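Local coordinates for spectinomycin phosphotransferase (Legionella pneumophila, PDB 3I1A), which probably transfers a phosphate group from a nucleotide to the antibiotic spectinomycin, a kinase-like reaction that gives the bacterium resistance, at residues Gln4-Ala8 with Gln9-Glu13; Asp59-Asn62 with Leu63-Arg67; Arg67-Asp71 with Ser72-Glu76; Gln90-His94 with Phe95-Ala99; Ser132-Ile135 with Ser136-Gln139. One frame throughout, in Å; residues are numbered along the deposited sequence.

Contact 1 (Gln4-Ala8 with Gln9-Glu13); sequences QPIQA and QQLIE
I6 meets the first turn of the following helix on two fronts. Its CD1 lies 3.9 Å from CG of L11, the side chains crossing at about a right angle, while CB of I6 lies 3.5 Å from OE1 of Q10. The chi1 of 62° places CG1 of I6 between its own N and carbonyl carbon, which sends the longer branch toward L11. The side chain of Q10 reaches back with its chain extended beyond CG, and its OE1 accepts the N-H of Q7 at 2.9 Å in an almost straight bond (174°). The backbone of Q10 binds Q7 as well: Q10 N donates to Q7 O at 2.7 Å and closes a type I turn over Q7-Q10. A8 adds the next link, its O taking the N-H of L11 at 2.9 Å. This lead into helix 10-19 lies on the antiparallel sheet: A8 and L11 on Y40 of strand 38-43, I6 on L53 and L11 on I51 of strand 48-55, I6 also on F95 of strand 95-101.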
loop_
_atom_site.group_PDB
_atom_site.type_symbol
_atom_site.label_atom_id
_atom_site.label_comp_id
_atom_site.label_asym_id
_atom_site.label_seq_id
_atom_site.Cartn_x
_atom_site.Cartn_y
_atom_site.Cartn_z
ATOM N N GLN A 4 -23.212 -3.640 10.489
ATOM C CA GLN A 4 -22.335 -3.781 11.646
ATOM C C GLN A 4 -22.673 -5.019 12.472
ATOM O O GLN A 4 -23.849 -5.325 12.706
ATOM C CB GLN A 4 -22.443 -2.534 12.513
ATOM C CG GLN A 4 -22.365 -1.252 11.717
ATOM C CD GLN A 4 -22.464 -0.011 12.578
ATOM O OE1 GLN A 4 -22.822 1.060 12.096
ATOM N NE2 GLN A 4 -22.137 -0.146 13.853
ATOM N N PRO A 5 -21.645 -5.759 12.917
ATOM C CA PRO A 5 -21.843 -6.968 13.724
ATOM C C PRO A 5 -22.385 -6.685 15.128
ATOM O O PRO A 5 -22.979 -7.562 15.764
ATOM C CB PRO A 5 -20.451 -7.599 13.755
ATOM C CG PRO A 5 -19.536 -6.420 13.627
ATOM C CD PRO A 5 -20.221 -5.571 12.584
ATOM N N ILE A 6 -22.170 -5.460 15.601
ATOM C CA ILE A 6 -22.623 -5.032 16.923
ATOM C C ILE A 6 -23.017 -3.560 16.912
ATOM O O ILE A 6 -22.722 -2.836 15.963
ATOM C CB ILE A 6 -21.510 -5.178 17.967
ATOM C CG1 ILE A 6 -20.339 -4.265 17.585
ATOM C CG2 ILE A 6 -21.069 -6.634 18.056
ATOM C CD1 ILE A 6 -19.189 -4.306 18.538
ATOM N N GLN A 7 -23.699 -3.130 17.972
ATOM C CA GLN A 7 -24.087 -1.736 18.139
ATOM C C GLN A 7 -22.880 -1.131 18.872
ATOM O O GLN A 7 -22.307 -1.771 19.750
ATOM C CB GLN A 7 -25.347 -1.630 19.002
ATOM C CG GLN A 7 -26.111 -0.332 18.816
ATOM C CD GLN A 7 -25.345 0.867 19.298
ATOM O OE1 GLN A 7 -25.086 1.808 18.540
ATOM N NE2 GLN A 7 -24.981 0.850 20.570
ATOM N N ALA A 8 -22.503 0.094 18.520
ATOM C CA ALA A 8 -21.324 0.725 19.119
ATOM C C ALA A 8 -21.175 0.584 20.637
ATOM O O ALA A 8 -20.069 0.375 21.146
ATOM C CB ALA A 8 -21.277 2.203 18.727
ATOM N N GLN A 9 -22.280 0.701 21.363
ATOM C CA GLN A 9 -22.233 0.591 22.811
ATOM C C GLN A 9 -21.885 -0.808 23.307
ATOM O O GLN A 9 -21.510 -0.994 24.461
ATOM C CB GLN A 9 -23.553 1.085 23.404
ATOM C CG GLN A 9 -23.857 2.510 22.976
ATOM C CD GLN A 9 -22.664 3.433 23.167
ATOM O OE1 GLN A 9 -22.581 4.494 22.553
ATOM N NE2 GLN A 9 -21.735 3.031 24.025
ATOM N N GLN A 10 -21.992 -1.801 22.430
ATOM C CA GLN A 10 -21.624 -3.159 22.805
ATOM C C GLN A 10 -20.103 -3.219 22.926
ATOM O O GLN A 10 -19.562 -4.136 23.522
ATOM C CB GLN A 10 -22.122 -4.170 21.766
ATOM C CG GLN A 10 -23.549 -4.615 22.031
ATOM C CD GLN A 10 -24.072 -5.585 20.996
ATOM O OE1 GLN A 10 -24.459 -5.181 19.893
ATOM N NE2 GLN A 10 -24.101 -6.866 21.345
ATOM N N LEU A 11 -19.421 -2.231 22.351
ATOM C CA LEU A 11 -17.959 -2.186 22.436
ATOM C C LEU A 11 -17.494 -1.900 23.831
ATOM O O LEU A 11 -16.374 -2.266 24.209
ATOM C CB LEU A 11 -17.367 -1.110 21.517
ATOM C CG LEU A 11 -17.003 -1.547 20.103
ATOM C CD1 LEU A 11 -16.449 -0.346 19.384
ATOM C CD2 LEU A 11 -15.956 -2.672 20.118
ATOM N N ILE A 12 -18.325 -1.212 24.601
ATOM C CA ILE A 12 -17.937 -0.905 25.957
ATOM C C ILE A 12 -17.719 -2.217 26.666
ATOM O O ILE A 12 -16.649 -2.434 27.230
ATOM C CB ILE A 12 -18.994 -0.076 26.703
ATOM C CG1 ILE A 12 -19.128 1.298 26.039
ATOM C CG2 ILE A 12 -18.589 0.081 28.168
ATOM C CD1 ILE A 12 -20.212 2.160 26.647
ATOM N N GLU A 13 -18.714 -3.103 26.615
ATOM C CA GLU A 13 -18.575 -4.400 27.269
ATOM C C GLU A 13 -17.412 -5.201 26.717
ATOM O O GLU A 13 -16.644 -5.774 27.473
ATOM C CB GLU A 13 -19.851 -5.252 27.118
ATOM C CG GLU A 13 -19.680 -6.717 27.618
ATOM C CD GLU A 13 -20.935 -7.597 27.437
ATOM O OE1 GLU A 13 -22.008 -7.243 27.985
ATOM O OE2 GLU A 13 -20.847 -8.655 26.759
#

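Contact 2 (Asp59-Asn62 with Leu63-Arg67); sequences DEIN and LSIIR
N62 and L63 bury the most surface here; N62 reaches I66 one turn on, and L63 reaches back to the N-cap residue E60. The carboxamide of N62 leans along the helix: with CG anti to its own N (chi1 163°), ND2 comes to 3.6 Å from I66 CG1. N62 OD1 lies 3.7 Å from L63 CD2. The other methyl of L63, CD1, sits 4.0 Å from E60 CB. I61 CD1 runs beside I65, 3.9 Å from CG1. E60 O takes the N-H of S64 at 3.2 Å. I65 N to I61 O and I66 N to N62 O continue these i to i-4 bonds, both at 2.9 Å. N62 ND2 also binds W231 O and an MES, probably from the crystallisation liquor; the N62 side chain is about 6 Å from that of D230, which binds magnesium in another structure of this protein. E60 OE1 forms a salt bridge with K54 NZ. This start of helix 61-71 lies between strand 95-101, touched by L63, and helix 135-138, whose I137 meets S64 and I65.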
loop_
_atom_site.group_PDB
_atom_site.type_symbol
_atom_site.label_atom_id
_atom_site.label_comp_id
_atom_site.label_asym_id
_atom_site.label_seq_id
_atom_site.Cartn_x
_atom_site.Cartn_y
_atom_site.Cartn_z
ATOM N N ASP A 59 -7.591 -16.804 9.329
ATOM C CA ASP A 59 -6.375 -16.027 9.584
ATOM C C ASP A 59 -6.187 -14.884 8.595
ATOM O O ASP A 59 -6.113 -15.103 7.387
ATOM C CB ASP A 59 -5.151 -16.939 9.531
ATOM C CG ASP A 59 -5.213 -18.056 10.556
ATOM O OD1 ASP A 59 -5.470 -17.768 11.742
ATOM O OD2 ASP A 59 -4.991 -19.226 10.182
ATOM N N GLU A 60 -6.124 -13.664 9.112
ATOM C CA GLU A 60 -5.928 -12.490 8.268
ATOM C C GLU A 60 -4.417 -12.375 8.069
ATOM O O GLU A 60 -3.671 -12.357 9.040
ATOM C CB GLU A 60 -6.445 -11.231 8.974
ATOM C CG GLU A 60 -7.957 -11.159 9.159
ATOM C CD GLU A 60 -8.690 -11.191 7.844
ATOM O OE1 GLU A 60 -8.244 -10.491 6.912
ATOM O OE2 GLU A 60 -9.714 -11.908 7.737
ATOM N N ILE A 61 -3.960 -12.290 6.828
ATOM C CA ILE A 61 -2.519 -12.203 6.619
ATOM C C ILE A 61 -1.939 -10.979 7.340
ATOM O O ILE A 61 -0.837 -11.052 7.882
ATOM C CB ILE A 61 -2.161 -12.195 5.103
ATOM C CG1 ILE A 61 -0.644 -12.295 4.930
ATOM C CG2 ILE A 61 -2.706 -10.942 4.432
ATOM C CD1 ILE A 61 -0.048 -13.544 5.500
ATOM N N ASN A 62 -2.680 -9.871 7.363
ATOM C CA ASN A 62 -2.203 -8.672 8.048
ATOM C C ASN A 62 -1.817 -8.985 9.490
ATOM O O ASN A 62 -0.739 -8.614 9.935
ATOM C CB ASN A 62 -3.272 -7.575 8.032
ATOM C CG ASN A 62 -3.012 -6.476 9.055
ATOM O OD1 ASN A 62 -3.609 -6.470 10.135
ATOM N ND2 ASN A 62 -2.122 -5.545 8.722
ATOM N N LEU A 63 -2.684 -9.687 10.209
ATOM C CA LEU A 63 -2.407 -9.988 11.607
ATOM C C LEU A 63 -1.248 -10.952 11.779
ATOM O O LEU A 63 -0.469 -10.829 12.715
ATOM C CB LEU A 63 -3.676 -10.510 12.297
ATOM C CG LEU A 63 -4.800 -9.456 12.304
ATOM C CD1 LEU A 63 -6.107 -10.091 12.752
ATOM C CD2 LEU A 63 -4.426 -8.306 13.221
ATOM N N SER A 64 -1.133 -11.917 10.876
ATOM C CA SER A 64 -0.036 -12.880 10.946
ATOM C C SER A 64 1.302 -12.175 10.754
ATOM O O SER A 64 2.262 -12.424 11.478
ATOM C CB SER A 64 -0.190 -13.944 9.862
ATOM O OG SER A 64 0.890 -14.864 9.908
ATOM N N ILE A 65 1.363 -11.289 9.767
ATOM C CA ILE A 65 2.604 -10.578 9.496
ATOM C C ILE A 65 2.931 -9.544 10.567
ATOM O O ILE A 65 4.088 -9.406 10.929
ATOM C CB ILE A 65 2.561 -9.937 8.100
ATOM C CG1 ILE A 65 2.526 -11.056 7.058
ATOM C CG2 ILE A 65 3.784 -9.050 7.869
ATOM C CD1 ILE A 65 3.685 -12.054 7.185
ATOM N N ILE A 66 1.912 -8.851 11.070
ATOM C CA ILE A 66 2.096 -7.845 12.115
ATOM C C ILE A 66 2.669 -8.550 13.337
ATOM O O ILE A 66 3.575 -8.029 13.988
ATOM C CB ILE A 66 0.741 -7.170 12.509
ATOM C CG1 ILE A 66 0.265 -6.244 11.385
ATOM C CG2 ILE A 66 0.890 -6.388 13.808
ATOM C CD1 ILE A 66 1.238 -5.146 11.049
ATOM N N ARG A 67 2.149 -9.741 13.637
ATOM C CA ARG A 67 2.651 -10.501 14.785
ATOM C C ARG A 67 4.101 -10.926 14.548
ATOM O O ARG A 67 4.955 -10.791 15.430
ATOM C CB ARG A 67 1.791 -11.743 15.045
ATOM C CG ARG A 67 2.299 -12.545 16.229
ATOM C CD ARG A 67 2.119 -14.023 16.034
ATOM N NE ARG A 67 3.270 -14.672 15.403
ATOM C CZ ARG A 67 3.359 -14.991 14.111
ATOM N NH1 ARG A 67 2.357 -14.720 13.273
ATOM N NH2 ARG A 67 4.448 -15.608 13.662
#

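Contact 3 (Arg67-Asp71 with Ser72-Glu76); sequences RLLHD and SGIKE
Where helix 61-71 ends, G73 turns to a positive phi of 92° and two backbone bonds reach back into the last turn: I74 N gives its N-H to L69 O at 3.1 Å, and G73 N gives its own to H70 O at 3.1 Å, coming from well above the carbonyl plane. Just before them, S72 N to L68 O at 2.9 Å is the last regular bond of the helix. The same H70 O accepts a water that also donates to I74 O, both at 2.8 Å, so the water bridges the helix end and the outgoing chain. Among the side chains, I74 folds back under the turn and brings CD1 to 4.1 Å from L69 CD2, the two chains meeting at a slant. CB of S72 presses on L68 O at 3.0 Å. On the helix itself, H70 donates through ND1 to D71 OD1 at 3.1 Å. That oxygen lies in the imidazole plane and the bond is nearly straight (172°), which helps fix the rotation of the ring; F79 and H82 meet the ring as well. The other carboxylate oxygen, OD2, has a long ion pair with R67. G73's positive phi and the two bonds make this a Schellman motif, with the usual apolar contact, L69 to I74, across it.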
loop_
_atom_site.group_PDB
_atom_site.type_symbol
_atom_site.label_atom_id
_atom_site.label_comp_id
_atom_site.label_asym_id
_atom_site.label_seq_id
_atom_site.Cartn_x
_atom_site.Cartn_y
_atom_site.Cartn_z
ATOM N N ARG A 67 2.149 -9.741 13.637
ATOM C CA ARG A 67 2.651 -10.501 14.785
ATOM C C ARG A 67 4.101 -10.926 14.548
ATOM O O ARG A 67 4.955 -10.791 15.430
ATOM C CB ARG A 67 1.791 -11.743 15.045
ATOM C CG ARG A 67 2.299 -12.545 16.229
ATOM C CD ARG A 67 2.119 -14.023 16.034
ATOM N NE ARG A 67 3.270 -14.672 15.403
ATOM C CZ ARG A 67 3.359 -14.991 14.111
ATOM N NH1 ARG A 67 2.357 -14.720 13.273
ATOM N NH2 ARG A 67 4.448 -15.608 13.662
ATOM N N LEU A 68 4.403 -11.421 13.350
ATOM C CA LEU A 68 5.773 -11.841 13.056
ATOM C C LEU A 68 6.746 -10.669 13.219
ATOM O O LEU A 68 7.799 -10.827 13.826
ATOM C CB LEU A 68 5.859 -12.412 11.633
ATOM C CG LEU A 68 7.249 -12.760 11.098
ATOM C CD1 LEU A 68 7.890 -13.837 11.930
ATOM C CD2 LEU A 68 7.122 -13.223 9.657
ATOM N N LEU A 69 6.392 -9.494 12.696
ATOM C CA LEU A 69 7.272 -8.330 12.838
ATOM C C LEU A 69 7.371 -7.918 14.318
ATOM O O LEU A 69 8.441 -7.542 14.799
ATOM C CB LEU A 69 6.749 -7.155 11.986
ATOM C CG LEU A 69 6.707 -7.466 10.482
ATOM C CD1 LEU A 69 6.066 -6.314 9.717
ATOM C CD2 LEU A 69 8.107 -7.777 9.958
ATOM N N HIS A 70 6.247 -7.993 15.028
ATOM C CA HIS A 70 6.213 -7.627 16.440
ATOM C C HIS A 70 7.191 -8.486 17.232
ATOM O O HIS A 70 8.047 -7.961 17.956
ATOM C CB HIS A 70 4.785 -7.785 16.975
ATOM C CG HIS A 70 4.644 -7.524 18.445
ATOM N ND1 HIS A 70 4.831 -8.504 19.396
ATOM C CD2 HIS A 70 4.340 -6.395 19.124
ATOM C CE1 HIS A 70 4.651 -7.987 20.599
ATOM N NE2 HIS A 70 4.351 -6.707 20.461
ATOM N N ASP A 71 7.066 -9.803 17.084
ATOM C CA ASP A 71 7.937 -10.746 17.805
ATOM C C ASP A 71 9.373 -10.688 17.319
ATOM O O ASP A 71 10.300 -11.040 18.054
ATOM C CB ASP A 71 7.417 -12.187 17.672
ATOM C CG ASP A 71 6.126 -12.419 18.439
ATOM O OD1 ASP A 71 5.616 -11.474 19.081
ATOM O OD2 ASP A 71 5.608 -13.554 18.405
ATOM N N SER A 72 9.549 -10.228 16.082
ATOM C CA SER A 72 10.864 -10.117 15.460
ATOM C C SER A 72 11.585 -8.855 15.927
ATOM O O SER A 72 12.748 -8.632 15.589
ATOM C CB SER A 72 10.708 -10.089 13.937
ATOM O OG SER A 72 11.954 -10.248 13.284
ATOM N N GLY A 73 10.881 -8.024 16.691
ATOM C CA GLY A 73 11.482 -6.804 17.207
ATOM C C GLY A 73 11.359 -5.507 16.416
ATOM O O GLY A 73 11.837 -4.474 16.895
ATOM N N ILE A 74 10.760 -5.532 15.224
ATOM C CA ILE A 74 10.606 -4.292 14.445
ATOM C C ILE A 74 9.780 -3.338 15.303
ATOM O O ILE A 74 8.714 -3.694 15.809
ATOM C CB ILE A 74 9.901 -4.531 13.085
ATOM C CG1 ILE A 74 10.866 -5.198 12.095
ATOM C CG2 ILE A 74 9.445 -3.197 12.477
ATOM C CD1 ILE A 74 11.208 -6.626 12.406
ATOM N N LYS A 75 10.272 -2.122 15.477
ATOM C CA LYS A 75 9.586 -1.159 16.320
ATOM C C LYS A 75 8.701 -0.155 15.597
ATOM O O LYS A 75 7.713 0.341 16.177
ATOM C CB LYS A 75 10.613 -0.381 17.148
ATOM C CG LYS A 75 11.437 -1.239 18.106
ATOM C CD LYS A 75 12.550 -0.415 18.756
ATOM C CE LYS A 75 13.461 -1.295 19.620
ATOM N NZ LYS A 75 14.499 -0.514 20.361
ATOM N N GLU A 76 9.054 0.136 14.343
ATOM C CA GLU A 76 8.370 1.152 13.546
ATOM C C GLU A 76 7.050 0.778 12.902
ATOM O O GLU A 76 6.835 1.041 11.720
ATOM C CB GLU A 76 9.332 1.702 12.476
ATOM C CG GLU A 76 10.563 2.455 13.038
ATOM C CD GLU A 76 11.639 1.550 13.617
ATOM O OE1 GLU A 76 11.489 0.306 13.629
ATOM O OE2 GLU A 76 12.673 2.095 14.053
HETATM O O HOH W 1 8.390 -5.151 18.162
#

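Contact 4 (Gln90-His94 with Phe95-Ala99); sequences QQLKH and FKIIA
F95 O receives the N-H of L92 at 2.8 Å, nearly along its C=O axis, and this bond closes the hairpin. Further along the ladder, Q90 and I97 exchange two bonds as a hydrogen-bonded antiparallel pair, I97 N to Q90 O at 2.9 Å and Q90 N to I97 O at 3.0 Å. Q91 pairs with K96 at the non-hydrogen-bonded position; its side chain bends at chi2 so that the amide lies against K96, Q91 OE1 3.2 Å from K96 CE, while NE2 gives a straight bond (170°) to L92 O at 2.9 Å and also binds G56 O. Round the bend, F95 directs its edge at the face of H94 in a T-shaped stack, centroids 4.9 Å apart and planes at 86°. L92 CD1 comes to 3.4 Å from F95 CZ. NZ of K96 binds H58 O. In the sheet, strand 95-101 separates edge strand 90-91 from strand 48-55; I97 and L92 meet helix 10-19, and K96 and I98 touch L63 of helix 61-71.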
loop_
_atom_site.group_PDB
_atom_site.type_symbol
_atom_site.label_atom_id
_atom_site.label_comp_id
_atom_site.label_asym_id
_atom_site.label_seq_id
_atom_site.Cartn_x
_atom_site.Cartn_y
_atom_site.Cartn_z
ATOM N N GLN A 90 -8.818 -9.966 19.212
ATOM C CA GLN A 90 -9.743 -10.843 19.909
ATOM C C GLN A 90 -10.654 -11.561 18.911
ATOM O O GLN A 90 -11.399 -10.932 18.145
ATOM C CB GLN A 90 -10.618 -10.045 20.867
ATOM C CG GLN A 90 -11.517 -10.950 21.717
ATOM C CD GLN A 90 -10.690 -11.843 22.635
ATOM O OE1 GLN A 90 -9.786 -11.365 23.327
ATOM N NE2 GLN A 90 -10.990 -13.137 22.642
ATOM N N GLN A 91 -10.585 -12.882 18.893
ATOM C CA GLN A 91 -11.445 -13.633 17.982
ATOM C C GLN A 91 -12.746 -13.956 18.692
ATOM O O GLN A 91 -12.738 -14.609 19.722
ATOM C CB GLN A 91 -10.817 -14.963 17.583
ATOM C CG GLN A 91 -11.710 -15.766 16.634
ATOM C CD GLN A 91 -11.866 -15.106 15.272
ATOM O OE1 GLN A 91 -10.896 -14.974 14.514
ATOM N NE2 GLN A 91 -13.089 -14.696 14.943
ATOM N N LEU A 92 -13.870 -13.509 18.153
ATOM C CA LEU A 92 -15.127 -13.842 18.785
ATOM C C LEU A 92 -15.761 -14.899 17.901
ATOM O O LEU A 92 -15.160 -15.347 16.930
ATOM C CB LEU A 92 -16.013 -12.609 18.920
ATOM C CG LEU A 92 -15.390 -11.588 19.878
ATOM C CD1 LEU A 92 -16.214 -10.319 19.892
ATOM C CD2 LEU A 92 -15.306 -12.181 21.266
ATOM N N LYS A 93 -16.976 -15.291 18.217
ATOM C CA LYS A 93 -17.608 -16.339 17.445
ATOM C C LYS A 93 -17.678 -16.115 15.948
ATOM O O LYS A 93 -17.283 -16.979 15.166
ATOM C CB LYS A 93 -19.015 -16.596 17.957
ATOM C CG LYS A 93 -19.658 -17.745 17.219
ATOM C CD LYS A 93 -21.023 -18.031 17.757
ATOM C CE LYS A 93 -21.621 -19.175 16.994
ATOM N NZ LYS A 93 -20.817 -20.415 17.117
ATOM N N HIS A 94 -18.183 -14.966 15.532
ATOM C CA HIS A 94 -18.304 -14.734 14.106
ATOM C C HIS A 94 -17.556 -13.522 13.569
ATOM O O HIS A 94 -17.672 -13.204 12.395
ATOM C CB HIS A 94 -19.783 -14.651 13.735
ATOM C CG HIS A 94 -20.556 -13.695 14.576
ATOM N ND1 HIS A 94 -20.486 -13.698 15.954
ATOM C CD2 HIS A 94 -21.393 -12.688 14.241
ATOM C CE1 HIS A 94 -21.247 -12.727 16.431
ATOM N NE2 HIS A 94 -21.808 -12.101 15.411
ATOM N N PHE A 95 -16.792 -12.843 14.421
ATOM C CA PHE A 95 -16.020 -11.700 13.969
ATOM C C PHE A 95 -14.833 -11.474 14.891
ATOM O O PHE A 95 -14.734 -12.087 15.960
ATOM C CB PHE A 95 -16.890 -10.440 13.849
ATOM C CG PHE A 95 -17.405 -9.910 15.159
ATOM C CD1 PHE A 95 -16.699 -8.931 15.858
ATOM C CD2 PHE A 95 -18.596 -10.389 15.692
ATOM C CE1 PHE A 95 -17.175 -8.439 17.076
ATOM C CE2 PHE A 95 -19.081 -9.900 16.916
ATOM C CZ PHE A 95 -18.364 -8.925 17.601
ATOM N N LYS A 96 -13.929 -10.620 14.435
ATOM C CA LYS A 96 -12.700 -10.276 15.145
ATOM C C LYS A 96 -12.701 -8.811 15.557
ATOM O O LYS A 96 -13.273 -7.980 14.858
ATOM C CB LYS A 96 -11.504 -10.435 14.209
ATOM C CG LYS A 96 -11.122 -11.827 13.792
ATOM C CD LYS A 96 -9.834 -11.730 12.936
ATOM C CE LYS A 96 -9.402 -13.085 12.389
ATOM N NZ LYS A 96 -10.408 -13.590 11.413
ATOM N N ILE A 97 -12.043 -8.504 16.681
ATOM C CA ILE A 97 -11.892 -7.114 17.147
ATOM C C ILE A 97 -10.392 -6.835 17.087
ATOM O O ILE A 97 -9.608 -7.646 17.565
ATOM C CB ILE A 97 -12.269 -6.921 18.648
ATOM C CG1 ILE A 97 -13.758 -7.159 18.880
ATOM C CG2 ILE A 97 -11.946 -5.483 19.099
ATOM C CD1 ILE A 97 -14.192 -6.893 20.344
ATOM N N ILE A 98 -9.995 -5.710 16.502
ATOM C CA ILE A 98 -8.572 -5.318 16.461
ATOM C C ILE A 98 -8.583 -3.935 17.040
ATOM O O ILE A 98 -9.203 -3.027 16.471
ATOM C CB ILE A 98 -7.987 -5.167 15.035
ATOM C CG1 ILE A 98 -8.353 -6.359 14.149
ATOM C CG2 ILE A 98 -6.464 -5.084 15.143
ATOM C CD1 ILE A 98 -7.567 -7.575 14.417
ATOM N N ALA A 99 -7.904 -3.746 18.167
ATOM C CA ALA A 99 -7.900 -2.434 18.800
ATOM C C ALA A 99 -6.549 -1.728 18.663
ATOM O O ALA A 99 -5.498 -2.352 18.810
ATOM C CB ALA A 99 -8.268 -2.587 20.271
#

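Contact 5 (Ser132-Ile135 with Ser136-Gln139); sequences SVPI and SIQQ
V133 and Q138 cross at a slant where the chain enters the short helix 135-138, a helix N-terminus with P134 at the N-cap position. The Q138 side chain reaches back across that start, extended beyond CG, and its CG packs 3.5 Å from V133 CG1. With CG of Q138 anti to its own carbonyl carbon (chi1 -73°), the carboxamide is carried back along the incoming loop. I135 also meets that amide, CD1 lying 3.5 Å from Q138 NE2, again at an oblique angle. P134 and I137 instead run side by side in the same direction, with P134 CD 3.9 Å from I137 CD1, while V133 CG1 meets I137 CG2 at 3.7 Å. Backbone bonds Q138 N to P134 O and Q139 N to I135 O begin the helical i to i-4 bonding. Although much of this corner is at the surface, I137 is buried against S64 and I65 of helix 61-71, and P134 rests on L68. The hydrogen bond from the Q138 carboxamide is nearly straight: NE2 donates to V133 O at 2.8 Å (176°), with that oxygen in the amide plane.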
loop_
_atom_site.group_PDB
_atom_site.type_symbol
_atom_site.label_atom_id
_atom_site.label_comp_id
_atom_site.label_asym_id
_atom_site.label_seq_id
_atom_site.Cartn_x
_atom_site.Cartn_y
_atom_site.Cartn_z
ATOM N N SER A 132 13.130 -13.650 8.849
ATOM C CA SER A 132 12.907 -15.042 8.486
ATOM C C SER A 132 11.414 -15.330 8.554
ATOM O O SER A 132 10.762 -15.049 9.558
ATOM C CB SER A 132 13.665 -15.968 9.443
ATOM O OG SER A 132 13.449 -17.322 9.098
ATOM N N VAL A 133 10.868 -15.876 7.475
ATOM C CA VAL A 133 9.446 -16.171 7.430
ATOM C C VAL A 133 9.205 -17.671 7.631
ATOM O O VAL A 133 9.715 -18.498 6.871
ATOM C CB VAL A 133 8.836 -15.721 6.078
ATOM C CG1 VAL A 133 7.303 -15.914 6.094
ATOM C CG2 VAL A 133 9.188 -14.239 5.813
ATOM N N PRO A 134 8.463 -18.035 8.691
ATOM C CA PRO A 134 8.184 -19.450 8.944
ATOM C C PRO A 134 7.433 -20.027 7.739
ATOM O O PRO A 134 6.638 -19.341 7.091
ATOM C CB PRO A 134 7.329 -19.409 10.205
ATOM C CG PRO A 134 7.861 -18.209 10.926
ATOM C CD PRO A 134 7.948 -17.203 9.791
ATOM N N ILE A 135 7.683 -21.293 7.430
ATOM C CA ILE A 135 7.026 -21.886 6.288
ATOM C C ILE A 135 5.503 -21.766 6.345
ATOM O O ILE A 135 4.884 -21.528 5.322
ATOM C CB ILE A 135 7.431 -23.357 6.120
ATOM C CG1 ILE A 135 8.924 -23.445 5.810
ATOM C CG2 ILE A 135 6.654 -23.986 4.964
ATOM C CD1 ILE A 135 9.315 -22.774 4.497
ATOM N N SER A 136 4.907 -21.910 7.530
ATOM C CA SER A 136 3.456 -21.820 7.673
ATOM C C SER A 136 2.971 -20.478 7.160
ATOM O O SER A 136 1.919 -20.386 6.522
ATOM C CB SER A 136 3.025 -21.996 9.140
ATOM O OG SER A 136 3.539 -20.962 9.979
ATOM N N ILE A 137 3.741 -19.431 7.435
ATOM C CA ILE A 137 3.368 -18.101 6.979
ATOM C C ILE A 137 3.715 -17.911 5.501
ATOM O O ILE A 137 2.984 -17.235 4.795
ATOM C CB ILE A 137 4.037 -17.023 7.856
ATOM C CG1 ILE A 137 3.487 -17.175 9.285
ATOM C CG2 ILE A 137 3.769 -15.611 7.285
ATOM C CD1 ILE A 137 4.176 -16.319 10.340
ATOM N N GLN A 138 4.818 -18.501 5.037
ATOM C CA GLN A 138 5.175 -18.384 3.613
ATOM C C GLN A 138 4.020 -18.915 2.758
ATOM O O GLN A 138 3.720 -18.374 1.690
ATOM C CB GLN A 138 6.438 -19.179 3.282
ATOM C CG GLN A 138 7.729 -18.545 3.809
ATOM C CD GLN A 138 8.989 -19.245 3.327
ATOM O OE1 GLN A 138 9.093 -19.638 2.152
ATOM N NE2 GLN A 138 9.972 -19.383 4.226
ATOM N N GLN A 139 3.365 -19.964 3.253
ATOM C CA GLN A 139 2.258 -20.597 2.529
ATOM C C GLN A 139 1.038 -19.693 2.461
ATOM O O GLN A 139 0.177 -19.874 1.600
ATOM C CB GLN A 139 1.903 -21.938 3.191
ATOM C CG GLN A 139 3.009 -22.999 3.039
ATOM C CD GLN A 139 2.793 -24.244 3.898
ATOM O OE1 GLN A 139 3.361 -25.304 3.622
ATOM N NE2 GLN A 139 1.987 -24.117 4.952
#

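In the fold
Every contact is local and they follow one another along the chain without nesting or crossing; contacts 2 and 3 meet at R67. Contact 1 turns the N-terminal arm into helix 10-19, contact 2 starts helix 61-71, and contact 3 ends it. Contact 4 closes the hairpin of strands 90-91 and 95-101, and contact 5 opens helix 135-138. Space brings separated pieces together: P5 and I6 pack on F95, joining contacts 1 and 4, and L63 and E60 of contact 2 rest on I98 and K96 of contact 4. I137 of contact 5 lies on S64, I65 and R67, while L68 of contact 3 touches P134. Helix 61-71 thus links the five-stranded sheet to helix 135-138.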